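Bifunctional endo-1,4-beta-xylanase A (Neocallimastix patriciarum, PDB 2VG9) probably hydrolyses internal beta-1,4 linkages of xylan as a family 11 endo-xylanase with a beta jelly roll fold. Local coordinates at residues A[140-145]-A[156-161]; A[32-37]-A[55-60]; A[43-48]-A[202-207]. One frame throughout, in Å; residues are numbered along the deposited sequence.

Contact 1: residues A[140-145]-A[156-161]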
loop_
_atom_site.group_PDB
_atom_site.type_symbol
_atom_site.label_atom_id
_atom_site.label_comp_id
_atom_site.label_asym_id
_atom_site.label_seq_id
_atom_site.Cartn_x
_atom_site.Cartn_y
_atom_site.Cartn_z
ATOM N N PHE A 140 -5.468 1.614 -13.731
ATOM C CA PHE A 140 -4.585 1.101 -14.756
ATOM C C PHE A 140 -3.777 -0.019 -14.154
ATOM O O PHE A 140 -3.674 -0.144 -12.912
ATOM C CB PHE A 140 -3.658 2.206 -15.341
ATOM C CG PHE A 140 -2.875 2.979 -14.295
ATOM C CD1 PHE A 140 -1.597 2.560 -13.911
ATOM C CD2 PHE A 140 -3.420 4.106 -13.683
ATOM C CE1 PHE A 140 -0.859 3.256 -12.947
ATOM C CE2 PHE A 140 -2.681 4.819 -12.684
ATOM C CZ PHE A 140 -1.408 4.391 -12.314
ATOM N N GLN A 141 -3.204 -0.842 -15.033
ATOM C CA GLN A 141 -2.298 -1.890 -14.594
ATOM C C GLN A 141 -0.990 -1.773 -15.353
ATOM O O GLN A 141 -0.932 -1.120 -16.396
ATOM C CB GLN A 141 -2.924 -3.298 -14.706
ATOM C CG GLN A 141 -3.516 -3.659 -16.079
ATOM C CD GLN A 141 -2.488 -4.243 -17.013
ATOM O OE1 GLN A 141 -1.607 -4.966 -16.584
ATOM N NE2 GLN A 141 -2.593 -3.924 -18.308
ATOM N N MET A 142 0.069 -2.351 -14.799
ATOM C CA MET A 142 1.382 -2.334 -15.464
ATOM C C MET A 142 2.256 -3.486 -15.008
ATOM O O MET A 142 2.045 -4.027 -13.937
ATOM C CB MET A 142 2.089 -0.974 -15.316
ATOM C CG MET A 142 2.684 -0.594 -13.962
ATOM S SD MET A 142 2.982 1.221 -13.890
ATOM C CE MET A 142 3.846 1.485 -15.437
ATOM N N ASP A 143 3.186 -3.891 -15.865
ATOM C CA ASP A 143 4.188 -4.877 -15.510
ATOM C C ASP A 143 5.196 -4.258 -14.538
ATOM O O ASP A 143 5.436 -3.032 -14.529
ATOM C CB ASP A 143 4.931 -5.400 -16.759
ATOM C CG ASP A 143 4.054 -6.241 -17.686
ATOM O OD1 ASP A 143 2.963 -6.701 -17.294
ATOM O OD2 ASP A 143 4.476 -6.478 -18.842
ATOM N N HIS A 144 5.755 -5.108 -13.693
ATOM C CA HIS A 144 6.891 -4.743 -12.856
ATOM C C HIS A 144 7.762 -5.978 -12.711
ATOM O O HIS A 144 7.250 -7.095 -12.747
ATOM C CB HIS A 144 6.444 -4.233 -11.491
ATOM C CG HIS A 144 7.543 -3.597 -10.695
ATOM N ND1 HIS A 144 8.158 -4.229 -9.632
ATOM C CD2 HIS A 144 8.152 -2.393 -10.819
ATOM C CE1 HIS A 144 9.093 -3.441 -9.131
ATOM N NE2 HIS A 144 9.121 -2.329 -9.844
ATOM N N THR A 145 9.070 -5.769 -12.583
ATOM C CA THR A 145 10.029 -6.856 -12.349
ATOM C C THR A 145 10.821 -6.538 -11.077
ATOM O O THR A 145 11.395 -5.450 -10.921
ATOM C CB THR A 145 10.940 -7.125 -13.596
ATOM O OG1 THR A 145 10.129 -7.196 -14.788
ATOM C CG2 THR A 145 11.699 -8.453 -13.436
ATOM N N PHE A 156 5.725 -9.446 -12.598
ATOM C CA PHE A 156 4.358 -9.574 -12.089
ATOM C C PHE A 156 3.536 -8.342 -12.486
ATOM O O PHE A 156 4.022 -7.449 -13.189
ATOM C CB PHE A 156 4.346 -9.830 -10.552
ATOM C CG PHE A 156 5.011 -8.742 -9.730
ATOM C CD1 PHE A 156 4.245 -7.732 -9.118
ATOM C CD2 PHE A 156 6.399 -8.728 -9.553
ATOM C CE1 PHE A 156 4.857 -6.726 -8.380
ATOM C CE2 PHE A 156 7.029 -7.727 -8.814
ATOM C CZ PHE A 156 6.257 -6.719 -8.222
ATOM N N LYS A 157 2.286 -8.303 -12.050
ATOM C CA LYS A 157 1.411 -7.161 -12.346
ATOM C C LYS A 157 1.215 -6.267 -11.125
ATOM O O LYS A 157 1.140 -6.751 -9.981
ATOM C CB LYS A 157 0.037 -7.649 -12.812
ATOM C CG LYS A 157 0.067 -8.415 -14.143
ATOM C CD LYS A 157 0.304 -7.468 -15.284
ATOM C CE LYS A 157 0.064 -8.136 -16.617
ATOM N NZ LYS A 157 0.284 -7.138 -17.682
ATOM N N GLN A 158 1.109 -4.966 -11.381
ATOM C CA GLN A 158 0.633 -4.023 -10.372
ATOM C C GLN A 158 -0.716 -3.473 -10.818
ATOM O O GLN A 158 -0.895 -3.136 -11.992
ATOM C CB GLN A 158 1.660 -2.911 -10.173
ATOM C CG GLN A 158 2.982 -3.417 -9.571
ATOM C CD GLN A 158 4.074 -2.369 -9.581
ATOM O OE1 GLN A 158 4.231 -1.632 -10.550
ATOM N NE2 GLN A 158 4.838 -2.309 -8.510
ATOM N N TYR A 159 -1.685 -3.417 -9.910
ATOM C CA TYR A 159 -2.960 -2.747 -10.197
ATOM C C TYR A 159 -3.001 -1.467 -9.379
ATOM O O TYR A 159 -2.591 -1.450 -8.227
ATOM C CB TYR A 159 -4.192 -3.615 -9.874
ATOM C CG TYR A 159 -4.324 -4.900 -10.639
ATOM C CD1 TYR A 159 -3.496 -5.183 -11.742
ATOM C CD2 TYR A 159 -5.313 -5.818 -10.300
ATOM C CE1 TYR A 159 -3.614 -6.387 -12.457
ATOM C CE2 TYR A 159 -5.448 -7.024 -11.006
ATOM C CZ TYR A 159 -4.594 -7.298 -12.082
ATOM O OH TYR A 159 -4.743 -8.490 -12.761
ATOM N N PHE A 160 -3.535 -0.423 -9.994
ATOM C CA PHE A 160 -3.618 0.931 -9.422
ATOM C C PHE A 160 -4.982 1.515 -9.555
ATOM O O PHE A 160 -5.601 1.381 -10.607
ATOM C CB PHE A 160 -2.673 1.909 -10.177
ATOM C CG PHE A 160 -1.201 1.610 -9.964
ATOM C CD1 PHE A 160 -0.517 2.200 -8.892
ATOM C CD2 PHE A 160 -0.506 0.725 -10.838
ATOM C CE1 PHE A 160 0.857 1.917 -8.661
ATOM C CE2 PHE A 160 0.856 0.457 -10.637
ATOM C CZ PHE A 160 1.538 1.043 -9.542
ATOM N N SER A 161 -5.412 2.178 -8.476
ATOM C CA SER A 161 -6.443 3.205 -8.467
ATOM C C SER A 161 -5.765 4.442 -7.894
ATOM O O SER A 161 -5.289 4.434 -6.756
ATOM C CB SER A 161 -7.557 2.850 -7.488
ATOM O OG SER A 161 -8.424 1.867 -7.991
HETATM O O HOH W 1 6.379 -1.086 -12.881
#
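Phe-140 pairs with Phe-160 through two backbone bonds, the one from Phe-160 N to Phe-140 O measuring 2.9 Å. With CG set between its backbone N and carbonyl carbon (chi1 53°), the Phe-140 ring lies under the base of its partner: Phe-160 CB sits over the face, 3.6 Å from the ring centroid. The two rings are close to parallel but slid apart, so they scarcely overlap. Gln-141, on the reverse face of the sheet, lays CB obliquely against the Tyr-159 ring and offers OE1 to Lys-157 NZ at 3.1 Å, in the amide plane and on a lone pair. Met-142 is bonded both ways to Gln-158; its CG and SD come obliquely to CE2 of Phe-160, a Met-aromatic contact. Asp-143 shares the lysine with Gln-141: its OD1 forms a salt bridge of 2.7 Å to NZ, and the bend of the Lys-157 chain at chi2 (-73°) brings the amine to the two acceptors. A water links Asp-143 O to Gln-158 OE1. His-144 closes the pairing with Phe-156, and its CB lies 3.5 Å from Gln-158 OE1. Strand 110-115 runs parallel to 153-163 on the flank away from 135-145; from it Glu-111 takes Gln-158 NE2 and Tyr-113 lies nearly parallel to Phe-160, in the large sheet whose concave face forms the substrate cleft of family 11 xylanases.

Contact 2: residues A[32-37]-A[55-60]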
loop_
_atom_site.group_PDB
_atom_site.type_symbol
_atom_site.label_atom_id
_atom_site.label_comp_id
_atom_site.label_asym_id
_atom_site.label_seq_id
_atom_site.Cartn_x
_atom_site.Cartn_y
_atom_site.Cartn_z
ATOM N N MET A 32 8.930 3.475 12.912
ATOM C CA MET A 32 7.498 3.368 13.072
ATOM C C MET A 32 7.247 3.248 14.547
ATOM O O MET A 32 7.924 2.497 15.237
ATOM C CB MET A 32 6.943 2.123 12.360
ATOM C CG MET A 32 5.435 1.885 12.635
ATOM S SD MET A 32 4.748 0.349 11.922
ATOM C CE MET A 32 6.161 -0.120 11.000
ATOM N N THR A 33 6.239 3.964 15.016
ATOM C CA THR A 33 5.772 3.860 16.412
ATOM C C THR A 33 4.366 3.329 16.337
ATOM O O THR A 33 3.507 3.969 15.744
ATOM C CB THR A 33 5.855 5.260 17.130
ATOM O OG1 THR A 33 7.234 5.701 17.133
ATOM C CG2 THR A 33 5.373 5.213 18.559
ATOM N N LEU A 34 4.123 2.160 16.923
ATOM C CA LEU A 34 2.764 1.575 16.975
ATOM C C LEU A 34 1.812 2.388 17.829
ATOM O O LEU A 34 2.239 3.005 18.790
ATOM C CB LEU A 34 2.797 0.151 17.566
ATOM C CG LEU A 34 3.727 -0.876 16.961
ATOM C CD1 LEU A 34 3.534 -2.237 17.654
ATOM C CD2 LEU A 34 3.535 -0.980 15.437
ATOM N N GLY A 35 0.523 2.395 17.479
ATOM C CA GLY A 35 -0.540 2.855 18.409
ATOM C C GLY A 35 -1.465 1.657 18.580
ATOM O O GLY A 35 -1.152 0.592 18.052
ATOM N N SER A 36 -2.586 1.804 19.295
ATOM C CA SER A 36 -3.592 0.736 19.433
ATOM C C SER A 36 -4.119 0.286 18.090
ATOM O O SER A 36 -4.194 1.093 17.145
ATOM C CB SER A 36 -4.830 1.202 20.223
ATOM O OG SER A 36 -4.440 1.996 21.330
ATOM N N GLY A 37 -4.505 -0.990 18.027
ATOM C CA GLY A 37 -5.178 -1.529 16.870
ATOM C C GLY A 37 -4.231 -1.536 15.687
ATOM O O GLY A 37 -3.142 -2.135 15.760
ATOM N N ALA A 55 6.553 2.050 5.324
ATOM C CA ALA A 55 5.922 1.682 6.619
ATOM C C ALA A 55 4.438 1.394 6.404
ATOM O O ALA A 55 3.693 2.212 5.828
ATOM C CB ALA A 55 6.109 2.783 7.690
ATOM N N ARG A 56 3.998 0.246 6.875
ATOM C CA ARG A 56 2.632 -0.183 6.600
ATOM C C ARG A 56 2.092 -1.086 7.685
ATOM O O ARG A 56 2.839 -1.844 8.321
ATOM C CB ARG A 56 2.570 -0.905 5.267
ATOM C CG ARG A 56 3.505 -2.052 5.159
ATOM C CD ARG A 56 3.277 -2.875 3.877
ATOM N NE ARG A 56 3.831 -2.214 2.699
ATOM C CZ ARG A 56 4.730 -2.731 1.871
ATOM N NH1 ARG A 56 5.229 -3.951 2.054
ATOM N NH2 ARG A 56 5.129 -2.006 0.850
ATOM N N ARG A 57 0.790 -0.998 7.875
ATOM C CA ARG A 57 0.045 -1.836 8.820
ATOM C C ARG A 57 -1.253 -2.280 8.181
ATOM O O ARG A 57 -1.913 -1.490 7.478
ATOM C CB ARG A 57 -0.273 -1.045 10.091
ATOM C CG ARG A 57 0.987 -0.789 10.962
ATOM C CD ARG A 57 0.599 -0.643 12.393
ATOM N NE ARG A 57 0.329 -1.947 12.991
ATOM C CZ ARG A 57 -0.045 -2.129 14.254
ATOM N NH1 ARG A 57 -0.214 -1.078 15.063
ATOM N NH2 ARG A 57 -0.249 -3.363 14.711
ATOM N N GLY A 58 -1.656 -3.528 8.423
ATOM C CA GLY A 58 -2.881 -4.020 7.768
ATOM C C GLY A 58 -3.418 -5.326 8.299
ATOM O O GLY A 58 -2.935 -5.853 9.296
ATOM N N LEU A 59 -4.409 -5.856 7.584
ATOM C CA LEU A 59 -5.130 -7.038 7.998
ATOM C C LEU A 59 -4.725 -8.129 7.022
ATOM O O LEU A 59 -4.900 -7.950 5.811
ATOM C CB LEU A 59 -6.662 -6.790 7.960
ATOM C CG LEU A 59 -7.518 -7.934 8.521
ATOM C CD1 LEU A 59 -7.115 -8.236 9.969
ATOM C CD2 LEU A 59 -9.016 -7.576 8.455
ATOM N N ASP A 60 -4.150 -9.226 7.537
ATOM C CA ASP A 60 -3.804 -10.394 6.678
ATOM C C ASP A 60 -5.053 -11.192 6.433
ATOM O O ASP A 60 -5.863 -11.396 7.357
ATOM C CB ASP A 60 -2.716 -11.300 7.301
ATOM C CG ASP A 60 -2.579 -12.703 6.563
ATOM O OD1 ASP A 60 -2.058 -12.816 5.409
ATOM O OD2 ASP A 60 -2.971 -13.726 7.181
HETATM O O HOH W 2 -1.192 -1.948 17.693
#
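Arg-57 NH1 reaches the bend at 35-37 through one water, to which it donates at 2.9 Å. The same water lies 2.6 Å from Gly-35 O and also within bonding distance of Gly-37 O. Gly-35 O and the water both lie at the edge of the guanidinium, near its plane. No direct hydrogen bond joins the two segments; Gly-37 O stands 3.2 Å from NH1, but at a poor angle. Leu-34 crosses the arginine at about a right angle and sets CD2 over one face of the guanidinium, 3.8 Å from NH1. Further up, Met-32 stretches toward the other strand, extended at chi1 (174°) and chi2, which carries SD to 4.0 Å from Arg-57 CG. Past a bend at chi3, its CE lies 4.4 Å from Ala-55 CB. The rest of the guanidinium is taken by neighbouring carbonyls: NE by Ser-20, NH2 by Phe-19, and NH1 also by Thr-39. With a leucine in place of Arg-57, the carbonyls of Phe-19, Ser-20 and Thr-39 would probably be left without these donors, and the water would lose its hold on this strand. Strand segments 32-34 and 55-60 lie in different sheets, 26° from parallel with axes 8.9 Å apart, and Arg-57 fills the space between them beside the turn that follows strand 29-34, in the face-to-face layering of a jelly-roll beta sandwich.

Contact 3: residues A[43-48]-A[202-207]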
loop_
_atom_site.group_PDB
_atom_site.type_symbol
_atom_site.label_atom_id
_atom_site.label_comp_id
_atom_site.label_asym_id
_atom_site.label_seq_id
_atom_site.Cartn_x
_atom_site.Cartn_y
_atom_site.Cartn_z
ATOM N N GLU A 43 8.210 7.971 10.242
ATOM C CA GLU A 43 9.004 9.091 9.834
ATOM C C GLU A 43 10.189 8.520 9.088
ATOM O O GLU A 43 10.686 7.445 9.422
ATOM C CB GLU A 43 9.402 9.984 11.042
ATOM C CG GLU A 43 10.144 9.301 12.222
ATOM C CD GLU A 43 11.666 9.197 12.026
ATOM O OE1 GLU A 43 12.300 8.271 12.604
ATOM O OE2 GLU A 43 12.240 10.043 11.286
ATOM N N TRP A 44 10.603 9.193 8.025
ATOM C CA TRP A 44 11.698 8.692 7.235
ATOM C C TRP A 44 12.608 9.824 6.807
ATOM O O TRP A 44 12.168 10.942 6.632
ATOM C CB TRP A 44 11.202 7.852 6.043
ATOM C CG TRP A 44 10.376 8.562 4.973
ATOM C CD1 TRP A 44 10.831 9.030 3.770
ATOM C CD2 TRP A 44 8.970 8.846 5.009
ATOM N NE1 TRP A 44 9.798 9.596 3.062
ATOM C CE2 TRP A 44 8.649 9.517 3.806
ATOM C CE3 TRP A 44 7.954 8.636 5.961
ATOM C CZ2 TRP A 44 7.347 9.968 3.516
ATOM C CZ3 TRP A 44 6.650 9.082 5.664
ATOM C CH2 TRP A 44 6.370 9.747 4.460
ATOM N N ASN A 45 13.896 9.528 6.706
ATOM C CA ASN A 45 14.843 10.416 6.031
ATOM C C ASN A 45 15.525 9.530 5.035
ATOM O O ASN A 45 16.390 8.739 5.425
ATOM C CB ASN A 45 15.891 11.006 7.005
ATOM C CG ASN A 45 15.316 12.082 7.904
ATOM O OD1 ASN A 45 15.196 13.249 7.500
ATOM N ND2 ASN A 45 14.957 11.703 9.137
ATOM N N ALA A 46 15.110 9.619 3.766
ATOM C CA ALA A 46 15.729 8.859 2.680
ATOM C C ALA A 46 15.977 9.748 1.456
ATOM O O ALA A 46 15.957 9.271 0.319
ATOM C CB ALA A 46 14.884 7.642 2.306
ATOM N N ALA A 47 16.192 11.044 1.694
ATOM C CA ALA A 47 16.470 12.005 0.611
ATOM C C ALA A 47 17.938 11.892 0.162
ATOM O O ALA A 47 18.755 12.817 0.304
ATOM C CB ALA A 47 16.083 13.430 1.022
ATOM N N VAL A 48 18.248 10.716 -0.350
ATOM C CA VAL A 48 19.562 10.357 -0.885
ATOM C C VAL A 48 19.343 9.529 -2.160
ATOM O O VAL A 48 18.271 8.922 -2.341
ATOM C CB VAL A 48 20.384 9.532 0.157
ATOM C CG1 VAL A 48 20.749 10.389 1.394
ATOM C CG2 VAL A 48 19.664 8.227 0.568
ATOM N N GLN A 202 13.714 8.518 -2.413
ATOM C CA GLN A 202 14.585 9.712 -2.460
ATOM C C GLN A 202 13.879 10.920 -1.798
ATOM O O GLN A 202 13.941 12.051 -2.273
ATOM C CB GLN A 202 15.052 10.012 -3.910
ATOM C CG GLN A 202 15.921 8.889 -4.504
ATOM C CD GLN A 202 16.367 9.115 -5.951
ATOM O OE1 GLN A 202 15.970 10.093 -6.629
ATOM N NE2 GLN A 202 17.180 8.198 -6.447
ATOM N N SER A 203 13.219 10.660 -0.680
ATOM C CA SER A 203 12.492 11.685 0.059
ATOM C C SER A 203 12.612 11.489 1.558
ATOM O O SER A 203 13.110 10.453 2.026
ATOM C CB SER A 203 10.990 11.683 -0.329
ATOM O OG SER A 203 10.374 10.463 0.063
ATOM N N SER A 204 12.130 12.487 2.295
ATOM C CA SER A 204 11.946 12.420 3.739
ATOM C C SER A 204 10.544 12.898 4.064
ATOM O O SER A 204 9.988 13.723 3.336
ATOM C CB SER A 204 12.989 13.311 4.425
ATOM O OG SER A 204 14.287 12.847 4.059
ATOM N N GLY A 205 9.947 12.376 5.134
ATOM C CA GLY A 205 8.672 12.901 5.587
ATOM C C GLY A 205 8.136 12.229 6.833
ATOM O O GLY A 205 8.884 11.555 7.555
ATOM N N VAL A 206 6.845 12.412 7.079
ATOM C CA VAL A 206 6.130 11.839 8.231
ATOM C C VAL A 206 4.705 11.456 7.821
ATOM O O VAL A 206 4.101 12.077 6.955
ATOM C CB VAL A 206 6.023 12.830 9.468
ATOM C CG1 VAL A 206 7.385 13.108 10.096
ATOM C CG2 VAL A 206 5.381 14.177 9.052
ATOM N N ALA A 207 4.174 10.413 8.462
ATOM C CA ALA A 207 2.794 10.014 8.286
ATOM C C ALA A 207 2.361 9.623 9.669
ATOM O O ALA A 207 2.917 8.678 10.252
ATOM C CB ALA A 207 2.671 8.808 7.342
HETATM O O HOH W 3 11.487 12.906 8.265
#
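A cross-strand aromatic-glycine pair, Trp-44 opposite Gly-205, carries this antiparallel join in the smaller sheet of the jelly roll. The indole folds down over the neighbouring strand because CG sits between the backbone N and carbonyl carbon (chi1 64°), and Gly-205, with no CB, lets it come close. Gly-205 CA lies over the six-membered ring, 3.8 Å from its centroid, while Gly-205 N and Ser-204 C lie over the same face, nearer the rim. The ring is fixed in rotation at its edge: NE1 donates almost in its own plane to Ser-203 OG at 3.2 Å, with an N-H...O angle of 165°. That hydroxyl has a second partner in Asn-90 O. The backbones of Trp-44 and Gly-205 exchange two bonds, Trp-44 N to Gly-205 O being 3.0 Å, and a water bridges Trp-44 O and Gly-205 O. On the opposite face of the sheet Glu-43 CB meets Val-206 CG1 at 3.8 Å, and Ser-204 OG tucks in beside Asn-45 CA at 3.2 Å. Ala-46 N gives its main bond to Ser-203 O, 2.8 Å away, and a weak one to Ser-204 OG. Further along, the chain makes an inverse gamma turn centred on Ala-47, closed by Val-48 N to Ala-46 O. Strand 40-45 lies between 29-34, where Ser-31 binds Glu-43 and Glu-29 binds Asn-45, and 203-216, whose further neighbour is 73-86; Trp-44 stacks on Phe-53 of strand 52-60 in the facing sheet.

From the N terminus, strand 29-34 leads into contact 2, which closes early, when the chain returns at 55-60 and brings the two sheets of the sandwich face to face. Inside that loop lies 43-48, whose partner comes only at 202-207, so contacts 2 and 3 cross along the chain. Contact 3 thus ties an early strand to the last one within the smaller sheet. Contact 1 closes a short loop wholly within the span of contact 3, joining neighbouring antiparallel strands of the larger sheet, which 52-60 also enters. Contacts 1 and 2 lie on opposite sides of the chain's centre, their own centres 25 Å apart.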